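Local atomic coordinates of IG hypothetical 16092 (Bacillus cereus ATCC 14579, PDB entry 1YQH), a protein that is of unknown function but may bind thiamine or a related small ligand. Residues Leu58-Val61 / Lys62-Gln65; Ala64-Ala67 / Cys68-Ala71; Glu94-Trp97 / Lys98-Glu102. One frame throughout, in Å; residues are numbered along the deposited sequence.

Interaction 1: residues Leu58-Val61 / Lys62-Gln65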
loop_
_atom_site.group_PDB
_atom_site.type_symbol
_atom_site.label_atom_id
_atom_site.label_comp_id
_atom_site.label_asym_id
_atom_site.label_seq_id
_atom_site.Cartn_x
_atom_site.Cartn_y
_atom_site.Cartn_z
ATOM N N LEU A 58 -0.393 -15.050 5.617
ATOM C CA LEU A 58 -0.216 -14.976 4.166
ATOM C C LEU A 58 -1.113 -15.975 3.431
ATOM O O LEU A 58 -1.650 -15.665 2.364
ATOM C CB LEU A 58 1.250 -15.151 3.754
ATOM C CG LEU A 58 2.147 -13.984 4.167
ATOM C CD1 LEU A 58 3.602 -14.417 4.009
ATOM C CD2 LEU A 58 1.827 -12.735 3.323
ATOM N N ASP A 59 -1.282 -17.161 3.999
ATOM C CA ASP A 59 -2.195 -18.132 3.414
ATOM C C ASP A 59 -3.650 -17.649 3.458
ATOM O O ASP A 59 -4.411 -17.887 2.503
ATOM C CB ASP A 59 -2.062 -19.505 4.078
ATOM C CG ASP A 59 -2.883 -20.562 3.357
ATOM O OD1 ASP A 59 -2.605 -20.819 2.163
ATOM O OD2 ASP A 59 -3.818 -21.099 3.977
ATOM N N VAL A 60 -4.034 -16.966 4.540
ATOM C CA VAL A 60 -5.369 -16.347 4.603
ATOM C C VAL A 60 -5.563 -15.357 3.454
ATOM O O VAL A 60 -6.588 -15.383 2.765
ATOM C CB VAL A 60 -5.654 -15.676 5.982
ATOM C CG1 VAL A 60 -6.929 -14.822 5.941
ATOM C CG2 VAL A 60 -5.757 -16.745 7.047
ATOM N N VAL A 61 -4.571 -14.501 3.237
ATOM C CA VAL A 61 -4.661 -13.522 2.164
ATOM C C VAL A 61 -4.756 -14.202 0.779
ATOM O O VAL A 61 -5.575 -13.820 -0.066
ATOM C CB VAL A 61 -3.475 -12.527 2.218
ATOM C CG1 VAL A 61 -3.577 -11.532 1.036
ATOM C CG2 VAL A 61 -3.485 -11.758 3.546
ATOM N N LYS A 62 -3.904 -15.199 0.547
ATOM C CA LYS A 62 -3.943 -15.952 -0.718
ATOM C C LYS A 62 -5.318 -16.565 -0.958
ATOM O O LYS A 62 -5.858 -16.517 -2.064
ATOM C CB LYS A 62 -2.873 -17.044 -0.718
ATOM C CG LYS A 62 -1.477 -16.468 -0.846
ATOM C CD LYS A 62 -0.410 -17.455 -0.403
ATOM C CE LYS A 62 -0.311 -18.618 -1.345
ATOM N NZ LYS A 62 0.788 -19.565 -0.950
ATOM N N ARG A 63 -5.901 -17.127 0.093
ATOM C CA ARG A 63 -7.192 -17.776 -0.080
ATOM C C ARG A 63 -8.303 -16.750 -0.248
ATOM O O ARG A 63 -9.291 -17.023 -0.937
ATOM C CB ARG A 63 -7.461 -18.775 1.041
ATOM C CG ARG A 63 -6.570 -20.000 0.887
ATOM C CD ARG A 63 -6.897 -21.084 1.882
ATOM N NE ARG A 63 -6.530 -20.674 3.223
ATOM C CZ ARG A 63 -7.419 -20.362 4.150
ATOM N NH1 ARG A 63 -8.704 -20.446 3.863
ATOM N NH2 ARG A 63 -7.019 -19.980 5.354
ATOM N N ALA A 64 -8.113 -15.571 0.357
ATOM C CA ALA A 64 -9.078 -14.464 0.256
ATOM C C ALA A 64 -9.120 -13.970 -1.175
ATOM O O ALA A 64 -10.191 -13.816 -1.748
ATOM C CB ALA A 64 -8.700 -13.310 1.203
ATOM N N GLN A 65 -7.946 -13.726 -1.766
ATOM C CA GLN A 65 -7.941 -13.281 -3.162
ATOM C C GLN A 65 -8.483 -14.372 -4.105
ATOM O O GLN A 65 -9.196 -14.068 -5.055
ATOM C CB GLN A 65 -6.585 -12.697 -3.591
ATOM C CG GLN A 65 -5.522 -13.675 -3.893
ATOM C CD GLN A 65 -4.211 -13.044 -4.409
ATOM O OE1 GLN A 65 -4.077 -11.823 -4.595
ATOM N NE2 GLN A 65 -3.242 -13.894 -4.633
HETATM O O HOH W 1 -3.961 -19.941 6.850
#
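The carbonyls of L58, D59, V60 and V61 accept the backbone N-H groups of K62, R63, A64 and Q65 in turn, the i to i+4 pattern of an alpha-helix, with K62 N 2.9 Å from L58 O. On the outer side of this turn the same spacing pairs opposite charges. D59 has CG anti to its own backbone N (chi1 -173°), while R63 bends at chi3 (-69°), which swings its guanidinium back toward the preceding turn. R63 NE then reaches D59 OD2 at 2.8 Å in a nearly straight salt-bridge bond (162°). D59 OD2 lies at the edge of the R63 guanidinium, near its plane, yet the arginine meets it from above the carboxylate plane, the two planes being well turned from each other. A water donates to D59 OD2 at 3.1 Å and accepts a weak bond from R63 NH2. V60 CG2 comes obliquely to within 3.9 Å of R63 NH2. K62 lays its CG 3.3 Å from L58 O, and its amine continues to a salt bridge with D55 of the second subunit. Small A64 and branched, apolar V61 suit the buried side, and the amide of Q65, also buried, bonds T78. There V61 packs on M10 and F12 of strand 8-17 and on T78 and I80 of strand 75-84, while V60 and A64 meet V34 and A30 of helix 23-36.

Interaction 2: residues Ala64-Ala67 / Cys68-Ala71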
loop_
_atom_site.group_PDB
_atom_site.type_symbol
_atom_site.label_atom_id
_atom_site.label_comp_id
_atom_site.label_asym_id
_atom_site.label_seq_id
_atom_site.Cartn_x
_atom_site.Cartn_y
_atom_site.Cartn_z
ATOM N N ALA A 64 -8.113 -15.571 0.357
ATOM C CA ALA A 64 -9.078 -14.464 0.256
ATOM C C ALA A 64 -9.120 -13.970 -1.175
ATOM O O ALA A 64 -10.191 -13.816 -1.748
ATOM C CB ALA A 64 -8.700 -13.310 1.203
ATOM N N GLN A 65 -7.946 -13.726 -1.766
ATOM C CA GLN A 65 -7.941 -13.281 -3.162
ATOM C C GLN A 65 -8.483 -14.372 -4.105
ATOM O O GLN A 65 -9.196 -14.068 -5.055
ATOM C CB GLN A 65 -6.585 -12.697 -3.591
ATOM C CG GLN A 65 -5.522 -13.675 -3.893
ATOM C CD GLN A 65 -4.211 -13.044 -4.409
ATOM O OE1 GLN A 65 -4.077 -11.823 -4.595
ATOM N NE2 GLN A 65 -3.242 -13.894 -4.633
ATOM N N GLN A 66 -8.186 -15.647 -3.823
ATOM C CA GLN A 66 -8.754 -16.722 -4.631
ATOM C C GLN A 66 -10.274 -16.787 -4.465
ATOM O O GLN A 66 -10.988 -17.055 -5.435
ATOM C CB GLN A 66 -8.107 -18.088 -4.319
ATOM C CG GLN A 66 -8.645 -19.229 -5.187
ATOM C CD GLN A 66 -8.390 -19.023 -6.663
ATOM O OE1 GLN A 66 -9.282 -19.227 -7.496
ATOM N NE2 GLN A 66 -7.170 -18.633 -7.004
ATOM N N ALA A 67 -10.771 -16.532 -3.253
ATOM C CA ALA A 67 -12.232 -16.509 -3.032
ATOM C C ALA A 67 -12.916 -15.477 -3.941
ATOM O O ALA A 67 -14.029 -15.712 -4.425
ATOM C CB ALA A 67 -12.570 -16.246 -1.566
ATOM N N CYS A 68 -12.247 -14.352 -4.174
ATOM C CA CYS A 68 -12.776 -13.326 -5.067
ATOM C C CYS A 68 -12.960 -13.877 -6.485
ATOM O O CYS A 68 -14.014 -13.709 -7.105
ATOM C CB CYS A 68 -11.840 -12.115 -5.116
ATOM S SG CYS A 68 -11.743 -11.130 -3.617
ATOM N N VAL A 69 -11.932 -14.557 -6.982
ATOM C CA VAL A 69 -11.968 -15.190 -8.305
ATOM C C VAL A 69 -13.047 -16.274 -8.368
ATOM O O VAL A 69 -13.825 -16.345 -9.338
ATOM C CB VAL A 69 -10.575 -15.749 -8.680
ATOM C CG1 VAL A 69 -10.621 -16.551 -9.994
ATOM C CG2 VAL A 69 -9.569 -14.583 -8.780
ATOM N N ASP A 70 -13.121 -17.101 -7.326
ATOM C CA ASP A 70 -14.162 -18.141 -7.263
ATOM C C ASP A 70 -15.573 -17.527 -7.270
ATOM O O ASP A 70 -16.528 -18.136 -7.783
ATOM C CB ASP A 70 -13.982 -19.014 -6.023
ATOM C CG ASP A 70 -12.707 -19.847 -6.054
ATOM O OD1 ASP A 70 -12.129 -20.068 -7.139
ATOM O OD2 ASP A 70 -12.283 -20.289 -4.960
ATOM N N ALA A 71 -15.689 -16.327 -6.706
ATOM C CA ALA A 71 -16.950 -15.596 -6.641
ATOM C C ALA A 71 -17.298 -14.882 -7.960
ATOM O O ALA A 71 -18.375 -14.283 -8.085
ATOM C CB ALA A 71 -16.928 -14.610 -5.480
#
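A64 begins the last turns of helix 54-70 by offering its carbonyl to C68, whose N lies 3.2 Å from A64 O. With SG anti to the carbonyl carbon (chi1 -69°), C68 brings its thiol to 3.6 Å from A64 O. Next, Q65 O receives two weak bonds, from C68 N and from V69 N, the latter stretched to 3.4 Å, while V69 CG2 rests 3.8 Å from the same oxygen. The Q65 amide hydrogen-bonds T78 of strand 75-84 through OE1. Q66 O accepts D70 N at 2.9 Å in a straight bond (167°). The Q66 chain bends at chi2 and crosses D70 at about a right angle, the amide and carboxylate planes 50° apart; two polar groups suit this outer flank. A67 closes the series, its O taking A71 N at 2.9 Å as the helix gives way to loop, and A71 CB touches the same oxygen at 3.3 Å. Small and apolar residues fit these packed places: A67 packs on V33 of helix 23-36, C68 lies among V26 and A30 of that helix, V14 of strand 8-17 and V76 of strand 75-84, and V69 touches both V76 and Y84 of the second subunit, the former in its own chain.

Interaction 3: residues Glu94-Trp97 / Lys98-Glu102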
loop_
_atom_site.group_PDB
_atom_site.type_symbol
_atom_site.label_atom_id
_atom_site.label_comp_id
_atom_site.label_asym_id
_atom_site.label_seq_id
_atom_site.Cartn_x
_atom_site.Cartn_y
_atom_site.Cartn_z
ATOM N N GLU A 94 -0.740 -3.530 21.083
ATOM C CA GLU A 94 0.380 -2.652 21.393
ATOM C C GLU A 94 0.351 -1.397 20.525
ATOM O O GLU A 94 0.806 -0.338 20.950
ATOM C CB GLU A 94 1.711 -3.391 21.273
ATOM C CG GLU A 94 2.374 -3.260 19.943
ATOM C CD GLU A 94 3.703 -3.964 19.922
ATOM O OE1 GLU A 94 3.706 -5.209 19.860
ATOM O OE2 GLU A 94 4.734 -3.265 19.972
ATOM N N LYS A 95 -0.208 -1.515 19.323
ATOM C CA LYS A 95 -0.247 -0.388 18.395
ATOM C C LYS A 95 -1.451 0.536 18.574
ATOM O O LYS A 95 -1.350 1.727 18.284
ATOM C CB LYS A 95 -0.117 -0.882 16.953
ATOM C CG LYS A 95 1.177 -1.699 16.771
ATOM C CD LYS A 95 1.533 -1.953 15.333
ATOM C CE LYS A 95 2.148 -0.736 14.688
ATOM N NZ LYS A 95 2.165 -0.927 13.206
ATOM N N VAL A 96 -2.565 0.015 19.088
ATOM C CA VAL A 96 -3.803 0.812 19.145
ATOM C C VAL A 96 -4.282 1.219 20.543
ATOM O O VAL A 96 -5.191 2.029 20.654
ATOM C CB VAL A 96 -4.992 0.120 18.407
ATOM C CG1 VAL A 96 -4.614 -0.225 16.981
ATOM C CG2 VAL A 96 -5.474 -1.117 19.168
ATOM N N TRP A 97 -3.706 0.639 21.599
ATOM C CA TRP A 97 -4.286 0.816 22.932
ATOM C C TRP A 97 -4.381 2.280 23.362
ATOM O O TRP A 97 -5.367 2.677 23.981
ATOM C CB TRP A 97 -3.563 -0.030 23.985
ATOM C CG TRP A 97 -2.237 0.488 24.420
ATOM C CD1 TRP A 97 -1.025 0.176 23.886
ATOM C CD2 TRP A 97 -1.980 1.384 25.509
ATOM N NE1 TRP A 97 -0.027 0.839 24.556
ATOM C CE2 TRP A 97 -0.585 1.586 25.561
ATOM C CE3 TRP A 97 -2.798 2.049 26.433
ATOM C CZ2 TRP A 97 0.020 2.426 26.507
ATOM C CZ3 TRP A 97 -2.196 2.882 27.381
ATOM C CH2 TRP A 97 -0.799 3.062 27.405
ATOM N N LYS A 98 -3.363 3.068 23.023
ATOM C CA LYS A 98 -3.320 4.486 23.401
ATOM C C LYS A 98 -4.411 5.301 22.699
ATOM O O LYS A 98 -4.741 6.426 23.114
ATOM C CB LYS A 98 -1.949 5.080 23.055
ATOM C CG LYS A 98 -0.823 4.666 24.002
ATOM C CD LYS A 98 0.487 5.399 23.699
ATOM C CE LYS A 98 1.528 4.497 23.032
ATOM N NZ LYS A 98 1.287 4.185 21.593
ATOM N N TYR A 99 -4.982 4.727 21.644
ATOM C CA TYR A 99 -5.758 5.512 20.684
ATOM C C TYR A 99 -7.226 5.113 20.572
ATOM O O TYR A 99 -7.964 5.648 19.737
ATOM C CB TYR A 99 -5.069 5.446 19.316
ATOM C CG TYR A 99 -3.621 5.852 19.393
ATOM C CD1 TYR A 99 -2.605 4.948 19.094
ATOM C CD2 TYR A 99 -3.266 7.142 19.791
ATOM C CE1 TYR A 99 -1.275 5.319 19.185
ATOM C CE2 TYR A 99 -1.951 7.523 19.882
ATOM C CZ TYR A 99 -0.956 6.616 19.581
ATOM O OH TYR A 99 0.362 7.007 19.668
ATOM N N ARG A 100 -7.641 4.172 21.412
ATOM C CA ARG A 100 -9.010 3.705 21.422
ATOM C C ARG A 100 -9.599 3.724 22.826
ATOM O O ARG A 100 -8.991 3.218 23.769
ATOM C CB ARG A 100 -9.086 2.294 20.853
ATOM C CG ARG A 100 -8.715 2.220 19.391
ATOM C CD ARG A 100 -9.198 0.933 18.835
ATOM N NE ARG A 100 -8.968 0.838 17.399
ATOM C CZ ARG A 100 -9.522 -0.091 16.633
ATOM N NH1 ARG A 100 -10.351 -0.985 17.174
ATOM N NH2 ARG A 100 -9.263 -0.125 15.338
ATOM N N ASP A 101 -10.803 4.283 22.934
ATOM C CA ASP A 101 -11.518 4.396 24.204
ATOM C C ASP A 101 -11.868 3.059 24.868
ATOM O O ASP A 101 -12.132 3.026 26.069
ATOM C CB ASP A 101 -12.791 5.229 24.012
ATOM C CG ASP A 101 -12.498 6.687 23.730
ATOM O OD1 ASP A 101 -11.332 7.122 23.895
ATOM O OD2 ASP A 101 -13.445 7.401 23.341
ATOM N N GLU A 102 -11.882 1.968 24.103
ATOM C CA GLU A 102 -12.178 0.649 24.689
ATOM C C GLU A 102 -11.079 0.119 25.616
ATOM O O GLU A 102 -11.337 -0.770 26.435
ATOM C CB GLU A 102 -12.562 -0.405 23.633
ATOM C CG GLU A 102 -11.548 -0.632 22.523
ATOM C CD GLU A 102 -11.933 0.069 21.239
ATOM O OE1 GLU A 102 -12.395 1.232 21.309
ATOM O OE2 GLU A 102 -11.781 -0.547 20.160
HETATM O O HOH W 2 -0.877 2.361 21.234
#
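K98 lies against W97, its aliphatic chain crossing one face of the indole in a CH-pi contact. K98 CG sits 3.5 Å from the centroid of the W97 six-membered ring and 16° off its normal. The ring is folded back over the next peptide because W97 CG falls between the backbone N and carbonyl carbon (chi1 76°), leaving K98 N over the same ring system, 3.1 Å from W97 CG. Bends at chi3 and chi4 then carry the lysine amine to a water 2.9 Å from K98 NZ; that water also accepts from K98 N and donates to E94 O, bridging the turn. A long lysine suits this exposed place, its methylenes on the indole and its charge in water. V96 supplies the backbone link: Y99 N donates to V96 O at 2.9 Å, arriving 49° out of the carbonyl plane, an i to i+3 bond. Y99 presents its ring edge to K95 O, with Y99 CD1 3.6 Å away, while its hydroxyl bonds D28 of the third subunit. R100 extends past V96 to a salt bridge with E42 of strand 40-43 and to V43 O of the third subunit. Here helix 92-96 leads into the C-terminal loop, and V96 packs on Y103 of its own chain and on G44 of the third subunit.

Interactions 1 and 2 are successive turns of helix 54-70, sharing A64 and Q65, with centres 9 Å apart; both set one flank against the sheet and helix 23-36 and also touch the second subunit. Interaction 1 is the more buried, and its outer flank carries a salt bridge; interaction 2, partly buried, includes two weak backbone bonds to Q65 O near the end of the helix and has no salt bridge between its segments. Interaction 3 lies on the opposite side of the chain's centre, about 27 Å from interaction 1 between centres, at the surface and next to the third subunit. There an i to i+3 bond links V96 and Y99, and an aromatic face against a lysine chain replaces aliphatic core packing.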